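Cell division protein SepF (Methanobrevibacter smithii, PDB 7AL1) probably acts as the membrane anchor of FtsZ at the archaeal division site, this chain being the folded part that probably binds FtsZ. Local coordinates at residues Lys20-Ile25 and Phe54-Glu59; Asn26-Gln31 and Val39-Ser44; Glu59-Met64 and Ala70-Leu75. All blocks are in the same frame, centred on the assembly; numbering follows the deposited sequence. Where two conformers were deposited one is given.

How the contacts relate
Contact 2 is the buried one: all four of its touching residues are enclosed, and it seats helix 22-33 on strand 39-42. Contacts 1 and 3 are partly buried. Contact 1 joins helix 22-33 to helix 51-68, and its Ile-22 end is exposed. Contact 3 ties helix 51-68 to strand 71-78. The cross-contacts of 1 and 2 are purely apolar, whereas contact 3 adds a backbone hydrogen bond near the helix end. Leu-43 packs on Phe-54 and Ala-57, and Leu-41 on Ile-61, so the three contacts merge. Asn-26 OD1 and Lys-60 NZ, 2.8 Å apart, probably form a hydrogen bond between the two helices.

Contact 1. Residues Lys20-Ile25 and Phe54-Glu59; sequences KTIDDI and FKLAGE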
loop_
_atom_site.group_PDB
_atom_site.type_symbol
_atom_site.label_atom_id
_atom_site.label_comp_id
_atom_site.label_asym_id
_atom_site.label_seq_id
_atom_site.Cartn_x
_atom_site.Cartn_y
_atom_site.Cartn_z
ATOM N N LYS A 20 -6.593 11.517 12.348
ATOM C CA LYS A 20 -6.298 12.271 13.561
ATOM C C LYS A 20 -7.431 12.276 14.563
ATOM O O LYS A 20 -7.199 12.652 15.724
ATOM C CB LYS A 20 -5.966 13.728 13.215
ATOM C CG LYS A 20 -4.740 13.878 12.358
ATOM C CD LYS A 20 -4.283 15.324 12.335
ATOM C CE LYS A 20 -3.104 15.493 11.410
ATOM N NZ LYS A 20 -2.653 16.911 11.388
ATOM N N THR A 21 -8.634 11.850 14.177
ATOM C CA THR A 21 -9.818 11.899 15.018
ATOM C C THR A 21 -10.599 10.604 14.854
ATOM O O THR A 21 -10.367 9.831 13.914
ATOM C CB THR A 21 -10.737 13.060 14.623
ATOM O OG1 THR A 21 -11.251 12.834 13.302
ATOM C CG2 THR A 21 -9.981 14.371 14.642
ATOM N N ILE A 22 -11.572 10.399 15.751
ATOM C CA ILE A 22 -12.478 9.256 15.618
ATOM C C ILE A 22 -13.283 9.360 14.325
ATOM O O ILE A 22 -13.546 8.355 13.643
ATOM C CB ILE A 22 -13.406 9.143 16.842
ATOM C CG1 ILE A 22 -12.586 8.928 18.119
ATOM C CG2 ILE A 22 -14.402 8.005 16.638
ATOM C CD1 ILE A 22 -13.425 8.743 19.382
ATOM N N ASP A 23 -13.697 10.572 13.957
ATOM C CA ASP A 23 -14.448 10.724 12.716
ATOM C C ASP A 23 -13.604 10.288 11.530
ATOM O O ASP A 23 -14.123 9.710 10.568
ATOM C CB ASP A 23 -14.918 12.161 12.548
ATOM C CG ASP A 23 -15.954 12.553 13.571
ATOM O OD1 ASP A 23 -16.618 11.656 14.138
ATOM O OD2 ASP A 23 -16.091 13.769 13.814
ATOM N N ASP A 24 -12.293 10.557 11.566
ATOM C CA ASP A 24 -11.460 10.110 10.458
ATOM C C ASP A 24 -11.443 8.583 10.389
ATOM O O ASP A 24 -11.413 7.990 9.298
ATOM C CB ASP A 24 -10.021 10.601 10.639
ATOM C CG ASP A 24 -9.886 12.077 10.469
ATOM O OD1 ASP A 24 -10.814 12.719 9.916
ATOM O OD2 ASP A 24 -8.817 12.607 10.874
ATOM N N ILE A 25 -11.421 7.932 11.559
ATOM C CA ILE A 25 -11.499 6.479 11.575
ATOM C C ILE A 25 -12.782 6.012 10.903
ATOM O O ILE A 25 -12.787 5.063 10.113
ATOM C CB ILE A 25 -11.393 5.953 13.013
ATOM C CG1 ILE A 25 -10.016 6.254 13.633
ATOM C CG2 ILE A 25 -11.659 4.450 13.072
ATOM C CD1 ILE A 25 -9.968 6.083 15.171
ATOM N N PHE A 54 -6.207 5.224 19.131
ATOM C CA PHE A 54 -5.440 4.150 18.514
ATOM C C PHE A 54 -6.104 2.813 18.788
ATOM O O PHE A 54 -6.277 1.989 17.885
ATOM C CB PHE A 54 -3.999 4.204 19.009
ATOM C CG PHE A 54 -3.114 3.130 18.441
ATOM C CD1 PHE A 54 -2.702 3.171 17.129
ATOM C CD2 PHE A 54 -2.660 2.097 19.254
ATOM C CE1 PHE A 54 -1.883 2.189 16.607
ATOM C CE2 PHE A 54 -1.862 1.097 18.742
ATOM C CZ PHE A 54 -1.454 1.151 17.426
ATOM N N LYS A 55 -6.500 2.573 20.041
ATOM C CA LYS A 55 -7.135 1.297 20.338
ATOM C C LYS A 55 -8.464 1.145 19.601
ATOM O O LYS A 55 -8.767 0.065 19.075
ATOM C CB LYS A 55 -7.307 1.101 21.839
ATOM C CG LYS A 55 -7.863 -0.276 22.169
ATOM C CD LYS A 55 -7.245 -0.868 23.416
ATOM C CE LYS A 55 -7.408 -2.384 23.432
ATOM N NZ LYS A 55 -6.352 -3.078 22.637
ATOM N N LEU A 56 -9.267 2.214 19.553
ATOM C CA LEU A 56 -10.531 2.168 18.821
ATOM C C LEU A 56 -10.311 1.838 17.349
ATOM O O LEU A 56 -11.064 1.053 16.754
ATOM C CB LEU A 56 -11.236 3.521 18.924
ATOM C CG LEU A 56 -12.576 3.635 18.206
ATOM C CD1 LEU A 56 -13.535 2.586 18.747
ATOM C CD2 LEU A 56 -13.184 5.018 18.350
ATOM N N ALA A 57 -9.308 2.456 16.728
ATOM C CA ALA A 57 -9.022 2.123 15.340
ATOM C C ALA A 57 -8.745 0.639 15.191
ATOM O O ALA A 57 -9.237 0.000 14.256
ATOM C CB ALA A 57 -7.841 2.944 14.832
ATOM N N GLY A 58 -7.988 0.061 16.117
ATOM C CA GLY A 58 -7.737 -1.368 16.055
ATOM C C GLY A 58 -9.004 -2.181 16.191
ATOM O O GLY A 58 -9.165 -3.208 15.529
ATOM N N GLU A 59 -9.931 -1.717 17.033
ATOM C CA GLU A 59 -11.194 -2.436 17.190
ATOM C C GLU A 59 -12.031 -2.350 15.925
ATOM O O GLU A 59 -12.699 -3.322 15.549
ATOM C CB GLU A 59 -11.963 -1.895 18.391
ATOM C CG GLU A 59 -11.315 -2.242 19.728
ATOM C CD GLU A 59 -11.875 -1.434 20.884
ATOM O OE1 GLU A 59 -12.799 -0.628 20.655
ATOM O OE2 GLU A 59 -11.387 -1.608 22.022
#
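Asp-24 OD2 takes two backbone N-H groups at the turn that sets Ile-22 and Ile-25 against Leu-56 and Ala-57. Lys-20 N is the stronger donor, 2.9 Å from Asp-24 OD2 and nearly straight at 171°. Asp-24 OD2 uses its anti lone pair for this bond, the one away from the other oxygen. Thr-21 N adds a weak, bent bond to the same atom. In return, Asp-24 N donates to Thr-21 OG1 at 3.0 Å. The two residues thus form a capping box, with Thr-21 at the N-cap of helix 22-33.

The helix that starts here meets helix 51-68 through two apolar pairs. Ile-22 and Leu-56 cross at about a right angle. Leu-56 CD2 does the touching. It lies 3.7 Å from Ile-22 CG2 and 3.9 Å from Ile-22 CD1, so one methyl rests against both branches of the isoleucine. Leu-56 holds CG anti to its backbone N (chi1 180°), which carries CD2 across to Ile-22. Asn-53, one turn earlier on helix 51-68, also touches Ile-22.

Ile-25 points toward the partner helix and is buried. Its CD1 is 3.8 Å from Ala-57 CB and 4.0 Å from Ala-57 N. The small alanine lets the isoleucine come close to the helix backbone. Ile-25 also touches Leu-46 and Lys-60, and Leu-46 packs on Ala-57 as well. Replacing Ile-25 with an alanine would probably open a gap beside Ala-57 and leave Leu-46 without part of its packing.

No hydrogen bond crosses between the two segments. The polar bonds fix the helix start, and the hydrophobic pairs fix its neighbour. This is a capped helix N-terminus packed on a second helix, within the helical layer of a two-layer alpha/beta fold.

Contact 2. Residues Asn26-Gln31 and Val39-Ser44; sequences NYVVDQ and VILDLS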
loop_
_atom_site.group_PDB
_atom_site.type_symbol
_atom_site.label_atom_id
_atom_site.label_comp_id
_atom_site.label_asym_id
_atom_site.label_seq_id
_atom_site.Cartn_x
_atom_site.Cartn_y
_atom_site.Cartn_z
ATOM N N ASN A 26 -13.911 6.638 11.245
ATOM C CA ASN A 26 -15.186 6.210 10.699
ATOM C C ASN A 26 -15.250 6.499 9.218
ATOM O O ASN A 26 -15.903 5.765 8.488
ATOM C CB ASN A 26 -16.304 6.835 11.510
ATOM C CG ASN A 26 -16.465 6.144 12.854
ATOM O OD1 ASN A 26 -16.209 4.938 12.965
ATOM N ND2 ASN A 26 -16.852 6.883 13.872
ATOM N N TYR A 27 -14.526 7.510 8.746
ATOM C CA TYR A 27 -14.419 7.713 7.316
ATOM C C TYR A 27 -13.666 6.575 6.646
ATOM O O TYR A 27 -14.043 6.148 5.556
ATOM C CB TYR A 27 -13.730 9.048 7.045
ATOM C CG TYR A 27 -13.538 9.353 5.579
ATOM C CD1 TYR A 27 -14.603 9.741 4.773
ATOM C CD2 TYR A 27 -12.302 9.216 4.984
ATOM C CE1 TYR A 27 -14.405 10.019 3.423
ATOM C CE2 TYR A 27 -12.103 9.495 3.645
ATOM C CZ TYR A 27 -13.157 9.870 2.878
ATOM O OH TYR A 27 -12.921 10.133 1.547
ATOM N N VAL A 28 -12.564 6.120 7.250
ATOM C CA VAL A 28 -11.835 4.959 6.735
ATOM C C VAL A 28 -12.782 3.784 6.584
ATOM O O VAL A 28 -12.800 3.099 5.558
ATOM C CB VAL A 28 -10.658 4.610 7.663
ATOM C CG1 VAL A 28 -10.092 3.249 7.357
ATOM C CG2 VAL A 28 -9.589 5.651 7.586
ATOM N N VAL A 29 -13.571 3.520 7.629
ATOM C CA VAL A 29 -14.505 2.392 7.590
ATOM C C VAL A 29 -15.454 2.547 6.423
ATOM O O VAL A 29 -15.723 1.597 5.668
ATOM C CB VAL A 29 -15.277 2.304 8.917
ATOM C CG1 VAL A 29 -16.371 1.244 8.871
ATOM C CG2 VAL A 29 -14.315 2.007 10.050
ATOM N N ASP A 30 -16.001 3.746 6.258
ATOM C CA ASP A 30 -16.957 3.957 5.179
ATOM C C ASP A 30 -16.317 3.742 3.807
ATOM O O ASP A 30 -16.954 3.208 2.897
ATOM C CB ASP A 30 -17.575 5.351 5.285
ATOM C CG ASP A 30 -18.499 5.507 6.473
ATOM O OD1 ASP A 30 -18.787 4.499 7.123
ATOM O OD2 ASP A 30 -18.898 6.652 6.735
ATOM N N GLN A 31 -15.048 4.130 3.651
ATOM C CA GLN A 31 -14.367 3.931 2.370
ATOM C C GLN A 31 -14.250 2.453 2.040
ATOM O O GLN A 31 -14.476 2.035 0.899
ATOM C CB GLN A 31 -12.999 4.595 2.394
ATOM C CG GLN A 31 -13.092 6.102 2.292
ATOM C CD GLN A 31 -13.639 6.509 0.932
ATOM O OE1 GLN A 31 -13.127 6.084 -0.105
ATOM N NE2 GLN A 31 -14.702 7.293 0.936
ATOM N N VAL A 39 -7.699 0.995 1.550
ATOM C CA VAL A 39 -7.160 2.136 2.275
ATOM C C VAL A 39 -5.773 1.781 2.767
ATOM O O VAL A 39 -5.578 0.749 3.424
ATOM C CB VAL A 39 -8.062 2.558 3.456
ATOM C CG1 VAL A 39 -7.415 3.708 4.239
ATOM C CG2 VAL A 39 -9.440 2.946 2.962
ATOM N N ILE A 40 -4.799 2.602 2.430
ATOM C CA ILE A 40 -3.478 2.544 3.061
ATOM C C ILE A 40 -3.529 3.510 4.234
ATOM O O ILE A 40 -3.603 4.729 4.047
ATOM C CB ILE A 40 -2.338 2.854 2.087
ATOM C CG1 ILE A 40 -2.308 1.794 0.968
ATOM C CG2 ILE A 40 -1.035 2.887 2.860
ATOM C CD1 ILE A 40 -1.385 2.130 -0.196
ATOM N N LEU A 41 -3.584 2.959 5.439
ATOM C CA LEU A 41 -3.881 3.672 6.661
ATOM C C LEU A 41 -2.575 3.887 7.411
ATOM O O LEU A 41 -1.830 2.926 7.638
ATOM C CB LEU A 41 -4.790 2.733 7.487
ATOM C CG LEU A 41 -5.375 3.217 8.786
ATOM C CD1 LEU A 41 -6.209 4.415 8.553
ATOM C CD2 LEU A 41 -6.228 2.115 9.381
ATOM N N ASP A 42 -2.306 5.124 7.838
ATOM C CA ASP A 42 -1.148 5.442 8.665
ATOM C C ASP A 42 -1.667 5.770 10.070
ATOM O O ASP A 42 -2.271 6.823 10.272
ATOM C CB ASP A 42 -0.346 6.620 8.108
ATOM C CG ASP A 42 0.832 6.974 8.960
ATOM O OD1 ASP A 42 1.097 6.314 9.969
ATOM O OD2 ASP A 42 1.537 7.979 8.616
ATOM N N LEU A 43 -1.463 4.864 11.028
ATOM C CA LEU A 43 -1.955 5.027 12.387
ATOM C C LEU A 43 -0.994 5.749 13.310
ATOM O O LEU A 43 -1.236 5.812 14.522
ATOM C CB LEU A 43 -2.287 3.651 12.990
ATOM C CG LEU A 43 -3.516 2.986 12.367
ATOM C CD1 LEU A 43 -3.782 1.664 13.065
ATOM C CD2 LEU A 43 -4.733 3.876 12.533
ATOM N N SER A 44 0.075 6.329 12.779
ATOM C CA SER A 44 1.120 6.869 13.639
ATOM C C SER A 44 0.654 8.067 14.452
ATOM O O SER A 44 1.133 8.262 15.571
ATOM C CB SER A 44 2.359 7.250 12.814
ATOM O OG SER A 44 2.069 8.234 11.836
#
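Val-28 points from helix 22-33 toward strand 39-42, and its two methyls reach different strand residues. Val-28 CG2 lies 3.7 Å from Leu-41 CD1, the two side chains crossing at about a right angle. Val-28 CG1 lies 4.1 Å from Val-39 CG1, and here the crossing is oblique. Val-28 holds CG1 anti to its backbone N (chi1 166°), which leaves CG2 beside that N and turned to the leucine.

One turn further on, Gln-31 meets the other branch of Val-39. Its CB is 4.0 Å from Val-39 CG2. The chain then bends at chi2, and its OE1 accepts a hydrogen bond from Asn-37 ND2. Gln-31 CG also sits 3.7 Å above one face of the Tyr-27 ring, offset toward the rim.

The axes of 26-31 and 39-42 run nearly antiparallel, at 163°, and come within 9.8 Å of each other. Ile-17 of strand 13-17 touches both Val-28 and Val-39, completing the beta-alpha-beta unit. Ile-40 packs instead on Ile-85 of the second subunit.

At the strand's end, Asp-42 OD1 accepts from Ser-44 N at 3.0 Å, an Asx turn. The donor stands above the carboxylate plane, 46° out of it. Asn-82 N bonds to the same oxygen, so this buried carboxylate helps tie the turn to strand 81-87.

Across the contact itself there is only carbon against carbon. Its hold therefore depends on the fit of two valines, a leucine and the base of Gln-31, while the polar groups find their partners beside it.

Contact 3. Residues Glu59-Met64 and Ala70-Leu75; sequences EKIKQM and AEALLL
Ala-70 and Met-64 are joined by the one hydrogen bond of this contact, between backbone atoms. Ala-70 N donates to Met-64 O at 3.2 Å. The N-H points well at the oxygen, at 161°, but the donor stands 39° above the carbonyl plane and not on a lone pair. The bond links the last turns of helix 51-68 to the residue just before strand 71-78. It closes the short connection between them.

The apolar contacts are two. At the same place, Ala-70 CB faces Met-64 CB at 4.1 Å. Two residues along, Ala-72 CB meets Ile-61 CG2 at 3.6 Å. Ile-61 keeps CG2 anti to its backbone N, with CG1 beside that N (chi1 -68°). One branch therefore serves the alanine. The rest of Met-64 leads away from the strand, bent at chi3, and packs on Val-32 and Leu-33 of helix 22-33. Ile-61 and Met-64 both touch Ile-86 of strand 81-87.

Both strand partners are alanines, and both point toward the helix. Their small side chains allow the helix backbone to lie near: the CA atoms of Met-64 and Ala-70 are 5.6 Å apart, those of Ile-61 and Ala-72 7.3 Å.

Other residues of the strand have partners beyond the helix. Glu-71 OE1 accepts from Leu-93 N. Leu-73 and Leu-75 pack on Leu-16 of the second subunit, so strand 71-78 also takes part in the dimer interface.

This is a helix joined by a short connection to the strand it packs on, in a two-layer alpha/beta fold. Here that strand is an outermost one of the chain's four-stranded mixed sheet.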
loop_
_atom_site.group_PDB
_atom_site.type_symbol
_atom_site.label_atom_id
_atom_site.label_comp_id
_atom_site.label_asym_id
_atom_site.label_seq_id
_atom_site.Cartn_x
_atom_site.Cartn_y
_atom_site.Cartn_z
ATOM N N GLU A 59 -9.931 -1.717 17.033
ATOM C CA GLU A 59 -11.194 -2.436 17.190
ATOM C C GLU A 59 -12.031 -2.350 15.925
ATOM O O GLU A 59 -12.699 -3.322 15.549
ATOM C CB GLU A 59 -11.963 -1.895 18.391
ATOM C CG GLU A 59 -11.315 -2.242 19.728
ATOM C CD GLU A 59 -11.875 -1.434 20.884
ATOM O OE1 GLU A 59 -12.799 -0.628 20.655
ATOM O OE2 GLU A 59 -11.387 -1.608 22.022
ATOM N N LYS A 60 -12.014 -1.200 15.238
ATOM C CA LYS A 60 -12.776 -1.078 13.998
ATOM C C LYS A 60 -12.156 -1.930 12.897
ATOM O O LYS A 60 -12.874 -2.501 12.066
ATOM C CB LYS A 60 -12.862 0.387 13.565
ATOM C CG LYS A 60 -13.538 1.302 14.577
ATOM C CD LYS A 60 -15.053 1.269 14.521
ATOM C CE LYS A 60 -15.641 2.335 15.443
ATOM N NZ LYS A 60 -16.875 2.973 14.909
ATOM N N ILE A 61 -10.825 -2.022 12.860
ATOM C CA ILE A 61 -10.189 -2.906 11.888
ATOM C C ILE A 61 -10.600 -4.353 12.154
ATOM O O ILE A 61 -10.919 -5.101 11.220
ATOM C CB ILE A 61 -8.664 -2.692 11.893
ATOM C CG1 ILE A 61 -8.339 -1.301 11.326
ATOM C CG2 ILE A 61 -7.951 -3.765 11.101
ATOM C CD1 ILE A 61 -6.929 -0.820 11.615
ATOM N N LYS A 62 -10.624 -4.748 13.429
ATOM C CA LYS A 62 -11.069 -6.087 13.797
ATOM C C LYS A 62 -12.477 -6.353 13.289
ATOM O O LYS A 62 -12.751 -7.411 12.706
ATOM C CB LYS A 62 -11.027 -6.185 15.318
ATOM C CG LYS A 62 -11.432 -7.506 15.886
ATOM C CD LYS A 62 -11.570 -7.406 17.412
ATOM C CE LYS A 62 -10.343 -6.803 18.073
ATOM N NZ LYS A 62 -9.059 -7.414 17.621
ATOM N N GLN A 63 -13.373 -5.386 13.478
ATOM C CA GLN A 63 -14.753 -5.538 13.032
ATOM C C GLN A 63 -14.838 -5.661 11.512
ATOM O O GLN A 63 -15.624 -6.460 10.977
ATOM C CB GLN A 63 -15.582 -4.369 13.571
ATOM C CG GLN A 63 -17.095 -4.461 13.327
ATOM C CD GLN A 63 -17.898 -3.439 14.135
ATOM O OE1 GLN A 63 -18.869 -3.786 14.810
ATOM N NE2 GLN A 63 -17.487 -2.173 14.069
ATOM N N MET A 64 -14.029 -4.891 10.779
ATOM C CA MET A 64 -14.105 -4.994 9.329
ATOM C C MET A 64 -13.642 -6.363 8.848
ATOM O O MET A 64 -14.216 -6.923 7.909
ATOM C CB MET A 64 -13.274 -3.910 8.649
ATOM C CG MET A 64 -13.862 -2.505 8.760
ATOM S SD MET A 64 -13.069 -1.259 7.717
ATOM C CE MET A 64 -11.595 -1.123 8.658
ATOM N N ALA A 70 -13.133 -8.031 5.139
ATOM C CA ALA A 70 -11.973 -7.257 4.722
ATOM C C ALA A 70 -10.687 -7.940 5.169
ATOM O O ALA A 70 -10.669 -8.733 6.118
ATOM C CB ALA A 70 -12.046 -5.840 5.297
ATOM N N GLU A 71 -9.597 -7.626 4.467
ATOM C CA GLU A 71 -8.252 -8.011 4.872
ATOM C C GLU A 71 -7.531 -6.795 5.442
ATOM O O GLU A 71 -7.826 -5.670 5.067
ATOM C CB GLU A 71 -7.439 -8.484 3.656
ATOM C CG GLU A 71 -7.923 -9.744 2.940
ATOM C CD GLU A 71 -6.974 -10.164 1.806
ATOM O OE1 GLU A 71 -7.138 -9.667 0.670
ATOM O OE2 GLU A 71 -6.058 -10.983 2.053
ATOM N N ALA A 72 -6.610 -7.008 6.377
ATOM C CA ALA A 72 -5.818 -5.904 6.916
ATOM C C ALA A 72 -4.421 -6.425 7.148
ATOM O O ALA A 72 -4.237 -7.301 7.999
ATOM C CB ALA A 72 -6.402 -5.371 8.222
ATOM N N LEU A 73 -3.450 -5.888 6.427
ATOM C CA LEU A 73 -2.087 -6.396 6.397
ATOM C C LEU A 73 -1.132 -5.290 6.792
ATOM O O LEU A 73 -1.134 -4.211 6.179
ATOM C CB LEU A 73 -1.754 -6.915 4.994
ATOM C CG LEU A 73 -0.391 -7.567 4.824
ATOM C CD1 LEU A 73 -0.332 -8.904 5.556
ATOM C CD2 LEU A 73 -0.075 -7.763 3.349
ATOM N N LEU A 74 -0.337 -5.541 7.811
ATOM C CA LEU A 74 0.685 -4.604 8.214
ATOM C C LEU A 74 1.710 -4.466 7.089
ATOM O O LEU A 74 2.207 -5.462 6.550
ATOM C CB LEU A 74 1.349 -5.136 9.479
ATOM C CG LEU A 74 2.574 -4.350 9.910
ATOM C CD1 LEU A 74 2.243 -2.934 10.272
ATOM C CD2 LEU A 74 3.198 -5.035 11.119
ATOM N N LEU A 75 2.049 -3.228 6.742
ATOM C CA LEU A 75 3.089 -2.967 5.749
ATOM C C LEU A 75 4.415 -2.568 6.380
ATOM O O LEU A 75 5.449 -3.170 6.057
ATOM C CB LEU A 75 2.623 -1.874 4.778
ATOM C CG LEU A 75 1.401 -2.174 3.945
ATOM C CD1 LEU A 75 1.028 -1.014 3.048
ATOM C CD2 LEU A 75 1.610 -3.441 3.118
#